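Local coordinates for tripartite motif-containing protein 65 (Homo sapiens, PDB 7JL4) that acts as an E3 ubiquitin ligase in innate immunity, autophagy and inflammation, and is represented here by its C-terminal PRY-SPRY (B30.2) domain, at residues A[73-78]-A[86-91]; A[142-147]-A[172-177]. All blocks are in the same frame, centred on the assembly; numbering follows the deposited sequence. Where two conformers were deposited one is given.

Contact 1 (A[73-78]-A[86-91])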
loop_
_atom_site.group_PDB
_atom_site.type_symbol
_atom_site.label_atom_id
_atom_site.label_comp_id
_atom_site.label_asym_id
_atom_site.label_seq_id
_atom_site.Cartn_x
_atom_site.Cartn_y
_atom_site.Cartn_z
ATOM N N HIS A 73 8.392 9.836 -6.417
ATOM C CA HIS A 73 8.439 8.378 -6.471
ATOM C C HIS A 73 7.059 7.843 -6.837
ATOM O O HIS A 73 6.048 8.387 -6.386
ATOM C CB HIS A 73 8.895 7.805 -5.106
ATOM C CG HIS A 73 10.105 8.505 -4.557
ATOM N ND1 HIS A 73 11.372 8.245 -5.036
ATOM C CD2 HIS A 73 10.241 9.510 -3.661
ATOM C CE1 HIS A 73 12.244 9.025 -4.420
ATOM N NE2 HIS A 73 11.585 9.810 -3.584
ATOM N N TYR A 74 7.018 6.778 -7.643
ATOM C CA TYR A 74 5.748 6.216 -8.103
ATOM C C TYR A 74 5.893 4.706 -8.200
ATOM O O TYR A 74 6.933 4.206 -8.638
ATOM C CB TYR A 74 5.327 6.790 -9.476
ATOM C CG TYR A 74 4.077 6.145 -10.057
ATOM C CD1 TYR A 74 2.812 6.526 -9.615
ATOM C CD2 TYR A 74 4.168 5.136 -11.025
ATOM C CE1 TYR A 74 1.653 5.935 -10.155
ATOM C CE2 TYR A 74 3.017 4.515 -11.547
ATOM C CZ TYR A 74 1.758 4.932 -11.092
ATOM O OH TYR A 74 0.587 4.374 -11.588
ATOM N N TRP A 75 4.842 3.980 -7.823
ATOM C CA TRP A 75 4.841 2.534 -8.004
ATOM C C TRP A 75 3.408 2.052 -8.150
ATOM O O TRP A 75 2.447 2.766 -7.827
ATOM C CB TRP A 75 5.520 1.791 -6.843
ATOM C CG TRP A 75 4.945 2.139 -5.503
ATOM C CD1 TRP A 75 3.850 1.557 -4.890
ATOM C CD2 TRP A 75 5.394 3.181 -4.612
ATOM N NE1 TRP A 75 3.614 2.165 -3.670
ATOM C CE2 TRP A 75 4.541 3.159 -3.476
ATOM C CE3 TRP A 75 6.444 4.112 -4.652
ATOM C CZ2 TRP A 75 4.701 4.039 -2.395
ATOM C CZ3 TRP A 75 6.604 5.005 -3.568
ATOM C CH2 TRP A 75 5.735 4.951 -2.455
ATOM N N GLU A 76 3.286 0.824 -8.656
ATOM C CA GLU A 76 1.999 0.188 -8.888
ATOM C C GLU A 76 1.941 -1.157 -8.178
ATOM O O GLU A 76 2.947 -1.855 -8.040
ATOM C CB GLU A 76 1.726 0.023 -10.391
ATOM C CG GLU A 76 1.464 1.373 -11.066
ATOM C CD GLU A 76 1.416 1.305 -12.579
ATOM O OE1 GLU A 76 1.596 0.205 -13.141
ATOM O OE2 GLU A 76 1.133 2.353 -13.212
ATOM N N VAL A 77 0.742 -1.507 -7.729
ATOM C CA VAL A 77 0.472 -2.715 -6.955
ATOM C C VAL A 77 -0.771 -3.369 -7.539
ATOM O O VAL A 77 -1.732 -2.665 -7.873
ATOM C CB VAL A 77 0.235 -2.384 -5.463
ATOM C CG1 VAL A 77 -0.128 -3.642 -4.669
ATOM C CG2 VAL A 77 1.432 -1.676 -4.855
ATOM N N ARG A 78 -0.777 -4.694 -7.649
ATOM C CA ARG A 78 -1.983 -5.417 -8.049
ATOM C C ARG A 78 -2.578 -6.172 -6.864
ATOM O O ARG A 78 -1.885 -6.958 -6.214
ATOM C CB ARG A 78 -1.712 -6.392 -9.185
ATOM C CG ARG A 78 -3.000 -7.149 -9.562
ATOM C CD ARG A 78 -2.941 -7.831 -10.891
ATOM N NE ARG A 78 -2.854 -6.910 -12.025
ATOM C CZ ARG A 78 -3.898 -6.277 -12.559
ATOM N NH1 ARG A 78 -5.111 -6.426 -12.044
ATOM N NH2 ARG A 78 -3.724 -5.479 -13.600
ATOM N N LEU A 86 -3.514 0.167 1.129
ATOM C CA LEU A 86 -2.219 0.585 0.596
ATOM C C LEU A 86 -1.871 1.928 1.212
ATOM O O LEU A 86 -2.679 2.860 1.151
ATOM C CB LEU A 86 -2.279 0.744 -0.933
ATOM C CG LEU A 86 -2.476 -0.415 -1.918
ATOM C CD1 LEU A 86 -3.806 -1.108 -1.731
ATOM C CD2 LEU A 86 -2.472 0.219 -3.292
ATOM N N GLY A 87 -0.660 2.056 1.755
ATOM C CA GLY A 87 -0.344 3.286 2.453
ATOM C C GLY A 87 1.145 3.519 2.600
ATOM O O GLY A 87 1.973 2.765 2.085
ATOM N N VAL A 88 1.469 4.598 3.310
ATOM C CA VAL A 88 2.837 4.901 3.723
ATOM C C VAL A 88 2.807 5.345 5.180
ATOM O O VAL A 88 1.790 5.856 5.667
ATOM C CB VAL A 88 3.469 5.993 2.840
ATOM C CG1 VAL A 88 3.667 5.457 1.417
ATOM C CG2 VAL A 88 2.613 7.235 2.843
ATOM N N SER A 89 3.926 5.149 5.884
ATOM C CA SER A 89 4.007 5.522 7.293
ATOM C C SER A 89 5.392 6.040 7.640
ATOM O O SER A 89 6.387 5.675 7.012
ATOM C CB SER A 89 3.730 4.337 8.229
ATOM O OG SER A 89 4.770 3.363 8.109
ATOM N N TYR A 90 5.437 6.850 8.704
ATOM C CA TYR A 90 6.673 7.181 9.375
ATOM C C TYR A 90 7.167 5.940 10.107
ATOM O O TYR A 90 6.410 4.982 10.287
ATOM C CB TYR A 90 6.444 8.317 10.367
ATOM C CG TYR A 90 6.140 9.658 9.741
ATOM C CD1 TYR A 90 6.641 10.007 8.475
ATOM C CD2 TYR A 90 5.366 10.590 10.429
ATOM C CE1 TYR A 90 6.369 11.277 7.908
ATOM C CE2 TYR A 90 5.099 11.845 9.895
ATOM C CZ TYR A 90 5.575 12.183 8.641
ATOM O OH TYR A 90 5.266 13.445 8.176
ATOM N N PRO A 91 8.426 5.935 10.557
ATOM C CA PRO A 91 8.956 4.757 11.269
ATOM C C PRO A 91 8.224 4.382 12.559
ATOM O O PRO A 91 8.403 3.255 13.033
ATOM C CB PRO A 91 10.409 5.159 11.572
ATOM C CG PRO A 91 10.756 6.180 10.518
ATOM C CD PRO A 91 9.485 6.936 10.273
#
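Trp-75 lays the benzo edge of its indole against Val-88, its CZ2 standing 4.2 Å from the CG1 methyl of that valine. The methyl lies close to the indole plane, so it is the rim of the ring and not a face that is used. Trp-75 leaves its backbone without aiming at the other strand; its CG, lodged between the backbone N and the carbonyl carbon (chi1 54°), starts the ring on the course that carries its far end to the valine. Two residues on, Val-77 meets Leu-86 more directly: both side chains leave the backbone toward the opposing strand, and in the conformer given Val-77 CB comes within 4.3 Å of Leu-86 CD2. Met-142, touching Trp-75, Leu-86 and Val-88, and Phe-178, touching Val-77 and Leu-86, complete this packing. Glu-76, between Trp-75 and Val-77, turns away, and its OE2 accepts the Tyr-74 OH through the anti lone pair at 2.6 Å, while Arg-12 forms a salt bridge with OE1. From Tyr-74 to Arg-78, alternate residues thus serve the contact, the pattern expected where two antiparallel sheets face each other in the concanavalin-like β-sandwich of a B30.2/SPRY domain.

Contact 2 (A[142-147]-A[172-177])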
loop_
_atom_site.group_PDB
_atom_site.type_symbol
_atom_site.label_atom_id
_atom_site.label_comp_id
_atom_site.label_asym_id
_atom_site.label_seq_id
_atom_site.Cartn_x
_atom_site.Cartn_y
_atom_site.Cartn_z
ATOM N N MET A 142 0.507 4.568 -6.624
ATOM C CA MET A 142 0.791 5.557 -5.589
ATOM C C MET A 142 1.887 6.486 -6.087
ATOM O O MET A 142 3.002 6.031 -6.371
ATOM C CB MET A 142 1.193 4.884 -4.277
ATOM C CG MET A 142 0.034 4.035 -3.676
ATOM S SD MET A 142 0.582 3.046 -2.273
ATOM C CE MET A 142 0.988 4.310 -1.087
ATOM N N ASP A 143 1.558 7.777 -6.176
ATOM C CA ASP A 143 2.461 8.837 -6.643
ATOM C C ASP A 143 2.804 9.727 -5.458
ATOM O O ASP A 143 1.936 10.441 -4.945
ATOM C CB ASP A 143 1.798 9.654 -7.750
ATOM C CG ASP A 143 2.763 10.618 -8.409
ATOM O OD1 ASP A 143 3.896 10.199 -8.731
ATOM O OD2 ASP A 143 2.372 11.778 -8.613
ATOM N N LEU A 144 4.074 9.702 -5.043
ATOM C CA LEU A 144 4.552 10.355 -3.826
ATOM C C LEU A 144 5.485 11.481 -4.244
ATOM O O LEU A 144 6.643 11.223 -4.574
ATOM C CB LEU A 144 5.285 9.347 -2.946
ATOM C CG LEU A 144 5.658 9.809 -1.552
ATOM C CD1 LEU A 144 4.378 10.242 -0.803
ATOM C CD2 LEU A 144 6.346 8.650 -0.806
ATOM N N ASP A 145 4.990 12.718 -4.239
ATOM C CA ASP A 145 5.792 13.881 -4.655
ATOM C C ASP A 145 6.276 14.562 -3.384
ATOM O O ASP A 145 5.565 15.371 -2.773
ATOM C CB ASP A 145 4.991 14.811 -5.560
ATOM C CG ASP A 145 5.764 16.060 -5.991
ATOM O OD1 ASP A 145 6.815 16.400 -5.404
ATOM O OD2 ASP A 145 5.317 16.704 -6.964
ATOM N N LEU A 146 7.499 14.231 -2.975
ATOM C CA LEU A 146 7.969 14.741 -1.700
ATOM C C LEU A 146 8.570 16.126 -1.835
ATOM O O LEU A 146 8.907 16.744 -0.819
ATOM C CB LEU A 146 8.969 13.755 -1.081
ATOM C CG LEU A 146 8.336 12.402 -0.799
ATOM C CD1 LEU A 146 9.362 11.454 -0.205
ATOM C CD2 LEU A 146 7.102 12.558 0.165
ATOM N N ALA A 147 8.693 16.634 -3.058
ATOM C CA ALA A 147 9.009 18.047 -3.226
ATOM C C ALA A 147 7.820 18.912 -2.827
ATOM O O ALA A 147 7.972 19.910 -2.116
ATOM C CB ALA A 147 9.412 18.326 -4.667
ATOM N N GLN A 172 9.676 12.906 8.154
ATOM C CA GLN A 172 10.464 11.702 8.351
ATOM C C GLN A 172 10.356 10.910 7.062
ATOM O O GLN A 172 9.441 11.150 6.266
ATOM C CB GLN A 172 9.942 10.851 9.518
ATOM C CG GLN A 172 10.522 11.237 10.852
ATOM C CD GLN A 172 9.941 10.460 12.000
ATOM O OE1 GLN A 172 8.766 10.600 12.348
ATOM N NE2 GLN A 172 10.755 9.581 12.570
ATOM N N PRO A 173 11.273 9.961 6.826
ATOM C CA PRO A 173 11.125 9.049 5.680
ATOM C C PRO A 173 9.838 8.245 5.754
ATOM O O PRO A 173 9.382 7.871 6.836
ATOM C CB PRO A 173 12.346 8.125 5.800
ATOM C CG PRO A 173 13.375 8.953 6.556
ATOM C CD PRO A 173 12.528 9.728 7.567
ATOM N N LEU A 174 9.257 7.975 4.583
ATOM C CA LEU A 174 8.001 7.231 4.464
ATOM C C LEU A 174 8.274 5.839 3.916
ATOM O O LEU A 174 8.976 5.689 2.898
ATOM C CB LEU A 174 7.015 7.933 3.534
ATOM C CG LEU A 174 6.499 9.260 4.036
ATOM C CD1 LEU A 174 5.954 10.017 2.861
ATOM C CD2 LEU A 174 5.379 9.000 5.063
ATOM N N THR A 175 7.721 4.833 4.579
ATOM C CA THR A 175 7.846 3.444 4.140
ATOM C C THR A 175 6.494 2.932 3.674
ATOM O O THR A 175 5.516 3.068 4.422
ATOM C CB THR A 175 8.359 2.573 5.306
ATOM O OG1 THR A 175 9.631 3.070 5.761
ATOM C CG2 THR A 175 8.557 1.144 4.841
ATOM N N PRO A 176 6.372 2.368 2.466
ATOM C CA PRO A 176 5.099 1.761 2.063
ATOM C C PRO A 176 4.683 0.664 3.038
ATOM O O PRO A 176 5.518 -0.121 3.508
ATOM C CB PRO A 176 5.406 1.168 0.681
ATOM C CG PRO A 176 6.614 1.949 0.167
ATOM C CD PRO A 176 7.415 2.258 1.417
ATOM N N VAL A 177 3.373 0.587 3.310
ATOM C CA VAL A 177 2.850 -0.376 4.270
ATOM C C VAL A 177 1.445 -0.774 3.815
ATOM O O VAL A 177 0.729 0.023 3.208
ATOM C CB VAL A 177 2.878 0.206 5.703
ATOM C CG1 VAL A 177 2.030 1.488 5.793
ATOM C CG2 VAL A 177 2.431 -0.845 6.725
#
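Segments 142-147 and 172-177 run in roughly opposite directions on the two facing sheets of the SPRY β-sandwich, too far apart to pair through their backbones: the closest alpha carbons, those of Leu-144 and Leu-174, are 9.5 Å from each other. The first segment leaves its strand after Asp-145, whereas the second enters its strand only at Thr-175, so the side chains meet where the end of one strand faces the approach to the other. Leu-174 carries the contact. Its CG lies anti to the carbonyl carbon (chi1 -66°), and CD1, extended nearly anti to the alpha carbon (chi2 161°), is the methyl that crosses. That single methyl rests among three others. The fork of Leu-144 receives it with both branches, CD2 at 3.9 Å and CD1 at 4.0 Å from Leu-174 CD1, and Leu-146 adds its CD2, likewise 3.9 Å from Leu-174 CD1. Leu-144 and Leu-146 can act together because they are two residues apart and both point across, even though Leu-146 already lies beyond the strand. Phe-170 packs on Leu-146, Leu-151 on Leu-144 and Val-88 on Leu-174. The intervening Asp-145 serves the backbone instead: its OD1 makes a weak bond to Ala-147 N (3.0 Å, N-H...O angle 122°), as in an Asx turn, and a further bond to Ser-148 N where the chain turns. Thr-175 points away from the facing sheet and hydrogen-bonds Ser-67 through its hydroxyl. Between the segments themselves about 120 Å² is buried, most of it on the three leucines, and the closest contacts are between methyl groups; the cohesion is therefore that of dispersion and water exclusion, which depends on the close fit of the branches and not on any directional bond.

In the fold
Contacts 1 and 2 join the same two sheets of the sandwich, their centres about 7 Å apart. Strands 72-79 and 139-145 are neighbours in one sheet, 84-89 and 175-180 in the other; within the sheets the probable backbone bonds include His-73 O to Leu-144 N (2.7 Å) and Gly-87 O to Val-177 N (2.9 Å). Contact 1 is the more central, about 5 Å from the centre of the chain against about 11 Å for contact 2, and all its touching residues are buried; in contact 2 Leu-146 is partly exposed. Among these four segments, hydrogen bonds join neighbours in a sheet, and the contacts between the sheets are apolar: an aromatic edge and aliphatic chains at the centre, leucine methyls farther out.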